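Local coordinates for protein abietadiene synthase, chloroplastic (Abies grandis, PDB 3S9V) that is a chloroplast terpene synthase of grand fir, a largely helical enzyme that carries an N-terminal terpene synthase domain and a metal-binding domain, at residues 97-103 with 446-452; 47-52 with 267-273. One frame throughout, in Å; residues are numbered along the deposited sequence.

How the contacts relate
Both contacts are mainly buried, with contact 2 nearer the centre of the chain. Contact 1 reaches the surface at Phe-97, while no touching residue of contact 2 is fully exposed. Their centres lie about 19 Å apart, and their segments alternate in sequence. The two hold different elements: contact 1 sets the loop leading into helix 101-117 and its first turn against an antiparallel hairpin, and contact 2 sets the loop after helix 29-46 against the start of helix 269-282. Contact 1 is mostly apolar, with one carboxylate gripping the hairpin backbone. Contact 2 is mostly polar: loop carbonyls, an acid, an arginine and two waters. The two meet where Trp-447 CZ3 lies 3.8 Å from Phe-271 CZ.

Contact 1: residues 97-103 with 446-452; sequences FYFLAYD and VWLGKTV
Val-446 lays CG2 over the centre of one face of the Tyr-98 ring. This is a CH-pi contact, with Val-446 CG2 3.8 Å from the Tyr-98 ring centroid and 12° off the ring normal. The other methyl reaches Tyr-98 CB and the edge of the Phe-97 ring, where Val-446 CG1 stands 3.9 Å from Phe-97 CD2. Further along, Leu-100 CD2 touches two aliphatic side chains of the hairpin. Leu-100 CD2 presses on Val-452 CG2 at 3.5 Å, tighter than usual for two carbons. On the other strand, Leu-100 CD2 meets Leu-448 CD1 at 3.8 Å, and these two side chains cross at about a right angle. Strands 447-448 and 452-453 form this antiparallel hairpin, and its turn carries a bond from Gly-449 N to Thr-451 O. The hairpin faces the N-terminus of helix 101-117, with Leu-100 at the N-cap position. Asp-103 is in the first turn. Its carboxylate stretches toward the hairpin because CG lies opposite the backbone N (chi1 180°). Val-452 N donates to Asp-103 OD1 over 3.0 Å in a nearly straight bond. The donor comes from above the carboxylate plane, 57° out of it. A water also donates to Asp-103 OD1 and to Val-452 O, so the carboxylate holds the Val-452 backbone both directly and through water. Thr-451 CB packs 3.4 Å from Asp-103 OD1.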
loop_
_atom_site.group_PDB
_atom_site.type_symbol
_atom_site.label_atom_id
_atom_site.label_comp_id
_atom_site.label_asym_id
_atom_site.label_seq_id
_atom_site.Cartn_x
_atom_site.Cartn_y
_atom_site.Cartn_z
ATOM N N PHE A 97 28.382 0.918 -3.088
ATOM C CA PHE A 97 27.243 1.634 -3.652
ATOM C C PHE A 97 26.721 2.769 -2.773
ATOM O O PHE A 97 26.303 3.810 -3.277
ATOM C CB PHE A 97 26.090 0.666 -3.919
ATOM C CG PHE A 97 24.869 1.329 -4.498
ATOM C CD1 PHE A 97 24.804 1.632 -5.854
ATOM C CD2 PHE A 97 23.804 1.686 -3.682
ATOM C CE1 PHE A 97 23.698 2.281 -6.386
ATOM C CE2 PHE A 97 22.691 2.337 -4.205
ATOM C CZ PHE A 97 22.639 2.634 -5.560
ATOM N N TYR A 98 26.734 2.566 -1.461
ATOM C CA TYR A 98 26.232 3.572 -0.534
ATOM C C TYR A 98 27.102 3.688 0.715
ATOM O O TYR A 98 27.236 2.742 1.495
ATOM C CB TYR A 98 24.804 3.227 -0.123
ATOM C CG TYR A 98 24.161 4.270 0.750
ATOM C CD1 TYR A 98 23.415 5.305 0.194
ATOM C CD2 TYR A 98 24.305 4.228 2.138
ATOM C CE1 TYR A 98 22.820 6.274 0.998
ATOM C CE2 TYR A 98 23.720 5.192 2.953
ATOM C CZ TYR A 98 22.976 6.209 2.378
ATOM O OH TYR A 98 22.380 7.158 3.181
ATOM N N PHE A 99 27.667 4.869 0.919
ATOM C CA PHE A 99 28.536 5.094 2.054
ATOM C C PHE A 99 27.834 5.407 3.368
ATOM O O PHE A 99 27.077 6.373 3.470
ATOM C CB PHE A 99 29.512 6.232 1.757
ATOM C CG PHE A 99 30.498 6.479 2.862
ATOM C CD1 PHE A 99 31.738 5.850 2.853
ATOM C CD2 PHE A 99 30.169 7.310 3.933
ATOM C CE1 PHE A 99 32.642 6.044 3.899
ATOM C CE2 PHE A 99 31.061 7.512 4.985
ATOM C CZ PHE A 99 32.300 6.877 4.968
ATOM N N LEU A 100 28.105 4.582 4.373
ATOM C CA LEU A 100 27.571 4.790 5.712
ATOM C C LEU A 100 28.782 4.565 6.607
ATOM O O LEU A 100 29.375 3.486 6.604
ATOM C CB LEU A 100 26.467 3.785 6.049
ATOM C CG LEU A 100 25.813 4.040 7.419
ATOM C CD1 LEU A 100 25.036 5.369 7.406
ATOM C CD2 LEU A 100 24.885 2.891 7.767
ATOM N N ALA A 101 29.171 5.589 7.351
ATOM C CA ALA A 101 30.335 5.479 8.213
ATOM C C ALA A 101 30.292 4.237 9.103
ATOM O O ALA A 101 31.226 3.427 9.083
ATOM C CB ALA A 101 30.479 6.748 9.068
ATOM N N TYR A 102 29.217 4.078 9.872
ATOM C CA TYR A 102 29.100 2.920 10.766
ATOM C C TYR A 102 29.359 1.604 10.040
ATOM O O TYR A 102 30.124 0.767 10.506
ATOM C CB TYR A 102 27.714 2.877 11.406
ATOM C CG TYR A 102 27.458 3.993 12.389
ATOM C CD1 TYR A 102 26.365 4.838 12.233
ATOM C CD2 TYR A 102 28.302 4.196 13.481
ATOM C CE1 TYR A 102 26.110 5.864 13.138
ATOM C CE2 TYR A 102 28.058 5.220 14.397
ATOM C CZ TYR A 102 26.957 6.051 14.216
ATOM O OH TYR A 102 26.692 7.067 15.104
ATOM N N ASP A 103 28.706 1.436 8.896
ATOM C CA ASP A 103 28.840 0.246 8.061
ATOM C C ASP A 103 30.316 -0.027 7.734
ATOM O O ASP A 103 30.816 -1.126 7.968
ATOM C CB ASP A 103 28.023 0.459 6.773
ATOM C CG ASP A 103 28.088 -0.723 5.796
ATOM O OD1 ASP A 103 27.579 -1.820 6.120
ATOM O OD2 ASP A 103 28.635 -0.541 4.684
ATOM N N VAL A 446 18.620 1.960 -0.217
ATOM C CA VAL A 446 19.335 0.852 0.389
ATOM C C VAL A 446 18.568 0.537 1.662
ATOM O O VAL A 446 17.606 1.230 1.991
ATOM C CB VAL A 446 20.789 1.212 0.740
ATOM C CG1 VAL A 446 21.636 1.197 -0.516
ATOM C CG2 VAL A 446 20.842 2.574 1.418
ATOM N N TRP A 447 18.981 -0.504 2.373
ATOM C CA TRP A 447 18.289 -0.895 3.592
ATOM C C TRP A 447 19.298 -1.034 4.715
ATOM O O TRP A 447 20.473 -1.301 4.467
ATOM C CB TRP A 447 17.541 -2.219 3.374
ATOM C CG TRP A 447 16.607 -2.183 2.185
ATOM C CD1 TRP A 447 16.959 -2.111 0.863
ATOM C CD2 TRP A 447 15.172 -2.139 2.219
ATOM N NE1 TRP A 447 15.835 -2.019 0.078
ATOM C CE2 TRP A 447 14.725 -2.034 0.883
ATOM C CE3 TRP A 447 14.224 -2.175 3.252
ATOM C CZ2 TRP A 447 13.365 -1.963 0.548
ATOM C CZ3 TRP A 447 12.872 -2.104 2.921
ATOM C CH2 TRP A 447 12.457 -1.999 1.574
ATOM N N LEU A 448 18.835 -0.849 5.946
ATOM C CA LEU A 448 19.714 -0.937 7.101
ATOM C C LEU A 448 19.425 -2.123 8.013
ATOM O O LEU A 448 18.348 -2.237 8.585
ATOM C CB LEU A 448 19.641 0.359 7.913
ATOM C CG LEU A 448 20.705 0.521 9.009
ATOM C CD1 LEU A 448 22.091 0.352 8.398
ATOM C CD2 LEU A 448 20.576 1.886 9.670
ATOM N N GLY A 449 20.399 -3.016 8.128
ATOM C CA GLY A 449 20.266 -4.171 9.002
ATOM C C GLY A 449 21.504 -4.166 9.878
ATOM O O GLY A 449 21.907 -3.116 10.363
ATOM N N LYS A 450 22.113 -5.328 10.082
ATOM C CA LYS A 450 23.333 -5.412 10.868
ATOM C C LYS A 450 24.334 -4.567 10.071
ATOM O O LYS A 450 25.268 -3.981 10.619
ATOM C CB LYS A 450 23.807 -6.870 10.930
ATOM C CG LYS A 450 25.121 -7.100 11.669
ATOM C CD LYS A 450 24.975 -6.910 13.175
ATOM C CE LYS A 450 24.039 -7.938 13.779
ATOM N NZ LYS A 450 24.508 -9.339 13.537
ATOM N N THR A 451 24.111 -4.520 8.760
ATOM C CA THR A 451 24.952 -3.759 7.830
ATOM C C THR A 451 24.034 -3.128 6.787
ATOM O O THR A 451 22.818 -3.336 6.810
ATOM C CB THR A 451 25.920 -4.679 7.055
ATOM O OG1 THR A 451 25.159 -5.514 6.168
ATOM C CG2 THR A 451 26.723 -5.565 8.013
ATOM N N VAL A 452 24.605 -2.349 5.877
ATOM C CA VAL A 452 23.797 -1.757 4.819
ATOM C C VAL A 452 23.624 -2.839 3.754
ATOM O O VAL A 452 24.601 -3.452 3.319
ATOM C CB VAL A 452 24.484 -0.539 4.162
ATOM C CG1 VAL A 452 23.728 -0.147 2.904
ATOM C CG2 VAL A 452 24.506 0.636 5.130
HETATM O O HOH W 1 27.432 -3.470 4.026
#

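Contact 2: residues 47-52 with 267-273; sequences MGYGET and PLDLFER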
loop_
_atom_site.group_PDB
_atom_site.type_symbol
_atom_site.label_atom_id
_atom_site.label_comp_id
_atom_site.label_asym_id
_atom_site.label_seq_id
_atom_site.Cartn_x
_atom_site.Cartn_y
_atom_site.Cartn_z
ATOM N N MET A 47 12.784 -15.226 -8.498
ATOM C CA MET A 47 12.671 -15.172 -7.046
ATOM C C MET A 47 12.781 -16.536 -6.378
ATOM O O MET A 47 12.074 -17.479 -6.738
ATOM C CB MET A 47 11.360 -14.499 -6.644
ATOM C CG MET A 47 11.485 -12.989 -6.534
ATOM S SD MET A 47 9.920 -12.145 -6.486
ATOM C CE MET A 47 10.295 -10.719 -7.498
ATOM N N GLY A 48 13.693 -16.628 -5.413
ATOM C CA GLY A 48 13.903 -17.864 -4.680
ATOM C C GLY A 48 13.958 -17.558 -3.195
ATOM O O GLY A 48 12.942 -17.189 -2.607
ATOM N N TYR A 49 15.132 -17.702 -2.583
ATOM C CA TYR A 49 15.264 -17.397 -1.165
ATOM C C TYR A 49 15.625 -15.936 -0.939
ATOM O O TYR A 49 15.691 -15.471 0.201
ATOM C CB TYR A 49 16.294 -18.310 -0.503
ATOM C CG TYR A 49 15.774 -19.714 -0.306
ATOM C CD1 TYR A 49 16.331 -20.787 -0.999
ATOM C CD2 TYR A 49 14.718 -19.970 0.578
ATOM C CE1 TYR A 49 15.857 -22.082 -0.818
ATOM C CE2 TYR A 49 14.233 -21.261 0.767
ATOM C CZ TYR A 49 14.810 -22.314 0.065
ATOM O OH TYR A 49 14.341 -23.597 0.238
ATOM N N GLY A 50 15.863 -15.215 -2.031
ATOM C CA GLY A 50 16.169 -13.804 -1.907
ATOM C C GLY A 50 17.438 -13.316 -2.570
ATOM O O GLY A 50 18.480 -13.967 -2.515
ATOM N N GLU A 51 17.343 -12.150 -3.197
ATOM C CA GLU A 51 18.487 -11.540 -3.850
ATOM C C GLU A 51 18.955 -10.353 -3.025
ATOM O O GLU A 51 18.169 -9.465 -2.693
ATOM C CB GLU A 51 18.119 -11.076 -5.260
ATOM C CG GLU A 51 17.985 -12.213 -6.249
ATOM C CD GLU A 51 19.238 -13.064 -6.312
ATOM O OE1 GLU A 51 20.341 -12.486 -6.449
ATOM O OE2 GLU A 51 19.117 -14.307 -6.228
ATOM N N THR A 52 20.236 -10.344 -2.691
ATOM C CA THR A 52 20.797 -9.261 -1.906
ATOM C C THR A 52 22.303 -9.212 -2.108
ATOM O O THR A 52 22.887 -10.069 -2.770
ATOM C CB THR A 52 20.468 -9.437 -0.400
ATOM O OG1 THR A 52 20.968 -8.316 0.337
ATOM C CG2 THR A 52 21.095 -10.701 0.141
ATOM N N PRO A 267 17.096 -16.680 5.057
ATOM C CA PRO A 267 16.699 -16.239 3.714
ATOM C C PRO A 267 15.806 -14.992 3.780
ATOM O O PRO A 267 15.555 -14.453 4.866
ATOM C CB PRO A 267 15.978 -17.466 3.148
ATOM C CG PRO A 267 15.348 -18.077 4.374
ATOM C CD PRO A 267 16.444 -17.959 5.413
ATOM N N LEU A 268 15.320 -14.539 2.627
ATOM C CA LEU A 268 14.480 -13.343 2.575
ATOM C C LEU A 268 13.279 -13.527 1.648
ATOM O O LEU A 268 12.734 -12.557 1.121
ATOM C CB LEU A 268 15.326 -12.160 2.093
ATOM C CG LEU A 268 16.559 -11.828 2.946
ATOM C CD1 LEU A 268 17.390 -10.754 2.260
ATOM C CD2 LEU A 268 16.119 -11.357 4.332
ATOM N N ASP A 269 12.866 -14.780 1.478
ATOM C CA ASP A 269 11.777 -15.146 0.581
ATOM C C ASP A 269 10.402 -14.502 0.765
ATOM O O ASP A 269 9.725 -14.222 -0.221
ATOM C CB ASP A 269 11.623 -16.673 0.553
ATOM C CG ASP A 269 11.438 -17.276 1.939
ATOM O OD1 ASP A 269 10.851 -18.378 2.031
ATOM O OD2 ASP A 269 11.885 -16.666 2.933
ATOM N N LEU A 270 9.974 -14.271 2.000
ATOM C CA LEU A 270 8.659 -13.662 2.213
ATOM C C LEU A 270 8.751 -12.148 2.064
ATOM O O LEU A 270 7.861 -11.491 1.505
ATOM C CB LEU A 270 8.124 -14.002 3.603
ATOM C CG LEU A 270 8.031 -15.471 4.028
ATOM C CD1 LEU A 270 7.204 -15.542 5.299
ATOM C CD2 LEU A 270 7.377 -16.311 2.934
ATOM N N PHE A 271 9.834 -11.595 2.589
ATOM C CA PHE A 271 10.065 -10.170 2.504
ATOM C C PHE A 271 10.185 -9.760 1.025
ATOM O O PHE A 271 9.531 -8.817 0.575
ATOM C CB PHE A 271 11.335 -9.826 3.300
ATOM C CG PHE A 271 11.868 -8.443 3.051
ATOM C CD1 PHE A 271 11.022 -7.342 3.038
ATOM C CD2 PHE A 271 13.230 -8.243 2.853
ATOM C CE1 PHE A 271 11.521 -6.062 2.832
ATOM C CE2 PHE A 271 13.741 -6.965 2.645
ATOM C CZ PHE A 271 12.886 -5.871 2.634
ATOM N N GLU A 272 10.978 -10.496 0.259
ATOM C CA GLU A 272 11.174 -10.161 -1.148
ATOM C C GLU A 272 9.907 -10.248 -1.999
ATOM O O GLU A 272 9.617 -9.346 -2.791
ATOM C CB GLU A 272 12.257 -11.054 -1.753
ATOM C CG GLU A 272 12.527 -10.758 -3.211
ATOM C CD GLU A 272 13.794 -11.409 -3.716
ATOM O OE1 GLU A 272 13.800 -12.637 -3.969
ATOM O OE2 GLU A 272 14.796 -10.684 -3.852
ATOM N N ARG A 273 9.150 -11.329 -1.840
ATOM C CA ARG A 273 7.924 -11.502 -2.615
ATOM C C ARG A 273 6.839 -10.483 -2.291
ATOM O O ARG A 273 6.227 -9.923 -3.202
ATOM C CB ARG A 273 7.377 -12.919 -2.432
ATOM C CG ARG A 273 8.161 -13.989 -3.198
ATOM C CD ARG A 273 7.619 -15.377 -2.905
ATOM N NE ARG A 273 8.260 -16.413 -3.713
ATOM C CZ ARG A 273 9.511 -16.831 -3.544
ATOM N NH1 ARG A 273 10.270 -16.307 -2.588
ATOM N NH2 ARG A 273 10.004 -17.770 -4.336
HETATM O O HOH W 2 15.432 -14.612 -4.784
HETATM O O HOH W 3 11.892 -14.124 -3.085
#
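Tyr-49 runs alongside Pro-267, with Tyr-49 CB 3.8 Å from Pro-267 CB. Leu-268 N donates to Tyr-49 O over 2.6 Å. Pro-267 follows a cis peptide bond, and Leu-268 is at the N-cap position of helix 269-282. The tight part of the contact is where Gly-50 passes this helix start, with Gly-50 CA 3.4 Å from Glu-272 OE1. At its phi of 126° a side chain would run into the preceding carbonyl oxygen and Leu-268 CB. The helix lies in the N-terminal terpene synthase domain, and the loop it meets follows helix 29-46. Glu-272 reaches that loop with an extended chain. Glu-272 OE2 takes Glu-51 N at 3.0 Å on the syn side but tilted 32° out of the carboxylate plane, while Glu-51 sends its own carboxylate to Lys-257. Arg-273 NH1 donates to Gly-48 O at 2.8 Å, with the oxygen in the guanidinium plane. The same nitrogen also bonds to Asp-269 O, which helps to fix the rotation of the group. Met-47 CB lies over one guanidinium face, off toward the rim, and Met-47 SD touches Arg-273 CG lightly at 4.2 Å. By contrast with the close fit at Gly-50, two waters bridge Glu-272 OE1 to the loop backbone. One accepts from Gly-48 N and, weakly, from Gly-50 N. The other donates to Gly-48 O.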